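Local coordinates for protein lipid II:glycine glycyltransferase (Staphylococcus aureus, PDB 6SNR) that probably adds the first glycine of the pentaglycine interpeptide bridge to the lysine of membrane-bound lipid II, using glycyl-tRNA as donor, at residues A[78-83]-A[107-112]. Sequence-based numbering, arbitrary orientation.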
loop_
_atom_site.group_PDB
_atom_site.type_symbol
_atom_site.label_atom_id
_atom_site.label_comp_id
_atom_site.label_asym_id
_atom_site.label_seq_id
_atom_site.Cartn_x
_atom_site.Cartn_y
_atom_site.Cartn_z
ATOM N N VAL A 78 2.268 -9.533 19.903
ATOM C CA VAL A 78 1.751 -10.324 21.011
ATOM C C VAL A 78 0.257 -10.050 21.157
ATOM O O VAL A 78 -0.208 -9.015 20.767
ATOM C CB VAL A 78 2.504 -10.036 22.327
ATOM C CG1 VAL A 78 2.236 -8.651 22.908
ATOM C CG2 VAL A 78 2.206 -11.109 23.361
ATOM N N ASP A 79 -0.464 -11.006 21.719
ATOM C CA ASP A 79 -1.830 -10.787 22.204
ATOM C C ASP A 79 -1.735 -9.950 23.489
ATOM O O ASP A 79 -1.193 -10.423 24.490
ATOM C CB ASP A 79 -2.501 -12.155 22.405
ATOM C CG ASP A 79 -3.923 -12.067 22.950
ATOM O OD1 ASP A 79 -4.409 -10.959 23.282
ATOM O OD2 ASP A 79 -4.550 -13.150 23.050
ATOM N N TYR A 80 -2.249 -8.713 23.447
ATOM C CA TYR A 80 -2.130 -7.737 24.555
ATOM C C TYR A 80 -3.021 -8.136 25.740
ATOM O O TYR A 80 -2.866 -7.564 26.821
ATOM C CB TYR A 80 -2.364 -6.282 24.087
ATOM C CG TYR A 80 -1.144 -5.753 23.370
ATOM C CD1 TYR A 80 -0.888 -6.091 22.034
ATOM C CD2 TYR A 80 -0.176 -4.996 24.038
ATOM C CE1 TYR A 80 0.286 -5.674 21.394
ATOM C CE2 TYR A 80 0.982 -4.584 23.424
ATOM C CZ TYR A 80 1.218 -4.916 22.093
ATOM O OH TYR A 80 2.393 -4.520 21.540
ATOM N N SER A 81 -3.889 -9.124 25.532
ATOM C CA SER A 81 -4.576 -9.777 26.650
ATOM C C SER A 81 -3.793 -10.907 27.338
ATOM O O SER A 81 -4.248 -11.425 28.367
ATOM C CB SER A 81 -5.920 -10.318 26.190
ATOM O OG SER A 81 -6.660 -9.300 25.535
ATOM N N ASN A 82 -2.634 -11.284 26.798
ATOM C CA ASN A 82 -1.777 -12.293 27.416
ATOM C C ASN A 82 -0.788 -11.571 28.325
ATOM O O ASN A 82 0.304 -11.165 27.898
ATOM C CB ASN A 82 -1.073 -13.090 26.319
ATOM C CG ASN A 82 -0.263 -14.250 26.844
ATOM O OD1 ASN A 82 0.165 -14.249 27.999
ATOM N ND2 ASN A 82 0.007 -15.229 25.962
ATOM N N LYS A 83 -1.173 -11.372 29.586
ATOM C CA LYS A 83 -0.354 -10.630 30.521
ATOM C C LYS A 83 1.049 -11.222 30.732
ATOM O O LYS A 83 2.020 -10.468 30.870
ATOM C CB LYS A 83 -1.048 -10.529 31.895
ATOM C CG LYS A 83 -2.315 -9.692 31.907
ATOM C CD LYS A 83 -2.788 -9.493 33.340
ATOM C CE LYS A 83 -4.021 -8.616 33.420
ATOM N NZ LYS A 83 -5.223 -9.258 32.827
ATOM N N ILE A 107 6.693 1.937 21.880
ATOM C CA ILE A 107 5.954 0.935 21.096
ATOM C C ILE A 107 4.691 1.569 20.483
ATOM O O ILE A 107 4.237 2.639 20.921
ATOM C CB ILE A 107 5.531 -0.270 21.928
ATOM C CG1 ILE A 107 4.431 0.127 22.947
ATOM C CG2 ILE A 107 6.707 -0.933 22.666
ATOM C CD1 ILE A 107 3.836 -1.016 23.686
ATOM N N ASP A 108 4.166 0.920 19.436
ATOM C CA ASP A 108 3.027 1.473 18.680
ATOM C C ASP A 108 2.314 0.348 17.896
ATOM O O ASP A 108 2.256 0.387 16.655
ATOM C CB ASP A 108 3.400 2.704 17.799
ATOM C CG ASP A 108 4.559 2.509 16.862
ATOM O OD1 ASP A 108 5.213 1.441 16.861
ATOM O OD2 ASP A 108 4.921 3.427 16.135
ATOM N N PRO A 109 1.790 -0.654 18.598
ATOM C CA PRO A 109 1.305 -1.833 17.916
ATOM C C PRO A 109 0.042 -1.542 17.097
ATOM O O PRO A 109 -0.674 -0.580 17.383
ATOM C CB PRO A 109 1.020 -2.795 19.049
ATOM C CG PRO A 109 0.673 -1.912 20.217
ATOM C CD PRO A 109 1.603 -0.752 20.045
ATOM N N ASP A 110 -0.216 -2.356 16.091
ATOM C CA ASP A 110 -1.424 -2.204 15.280
ATOM C C ASP A 110 -2.596 -2.889 15.984
ATOM O O ASP A 110 -2.952 -4.020 15.662
ATOM C CB ASP A 110 -1.203 -2.820 13.913
ATOM C CG ASP A 110 -2.345 -2.562 12.934
ATOM O OD1 ASP A 110 -3.333 -1.831 13.241
ATOM O OD2 ASP A 110 -2.245 -3.166 11.856
ATOM N N VAL A 111 -3.166 -2.195 16.976
ATOM C CA VAL A 111 -4.328 -2.649 17.719
ATOM C C VAL A 111 -5.362 -1.533 17.614
ATOM O O VAL A 111 -5.082 -0.406 17.908
ATOM C CB VAL A 111 -4.012 -2.975 19.205
ATOM C CG1 VAL A 111 -5.275 -3.347 20.001
ATOM C CG2 VAL A 111 -2.996 -4.098 19.254
ATOM N N GLU A 112 -6.537 -1.877 17.119
ATOM C CA GLU A 112 -7.595 -0.878 16.961
ATOM C C GLU A 112 -8.190 -0.498 18.333
ATOM O O GLU A 112 -8.277 -1.337 19.244
ATOM C CB GLU A 112 -8.636 -1.425 15.974
ATOM C CG GLU A 112 -8.127 -1.367 14.534
ATOM C CD GLU A 112 -9.056 -1.949 13.473
ATOM O OE1 GLU A 112 -10.023 -2.672 13.824
ATOM O OE2 GLU A 112 -8.756 -1.694 12.276
#
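Y80 reaches across to P109 with the far end of its ring, where OH lies 3.3 Å from P109 CB and CZ 3.6 Å from P109 CG. The rings cross obliquely, and the contact is van der Waals packing of the proline CB and CG against the phenol end. Nearer the root of the tyrosine, its CD1 lies 4.0 Å from V111 CG2; with CG1 anti to the backbone N (chi1 175°), CG2 is left anti to the carbonyl carbon and is the methyl that meets the ring. I107 adds a looser touch, its CD1 4.4 Å from Y80 OH. Tyrosine suits this buried place because its ring is long enough to reach from one loop to the other while its hydroxyl can still be satisfied: OH is hydrogen-bonded to F76 O, in the strand that leads into the turn. P109 and V111 suit theirs by presenting apolar carbons to the ring.

Within 78-83, V78 CG1 sits 3.8 Å above one face of the Y80 ring, toward its rim. A type I turn from D79 to N82 carries the tyrosine at its second position and is closed by N82 N to D79 O at 2.9 Å. D79 reinforces it with an Asx turn, OD1 accepting from S81 N at 2.9 Å from above the carboxylate plane. N82, a good N-cap residue, then receives A85 N on its OD1 and starts helix 83-99. In 107-112, an inverse gamma turn centred on D110 shapes the chain between P109 and V111.

The segments lie in the loops that lead from the parallel strands 68-78 and 102-107 into helices 83-99 and 117-125. Strand 68-78, helix 83-99 and strand 102-107 form a beta-alpha-beta crossover, and the contact joins the loops at the C-terminal ends of its two strands, with L86 and A119 of the two helices also touching Y80.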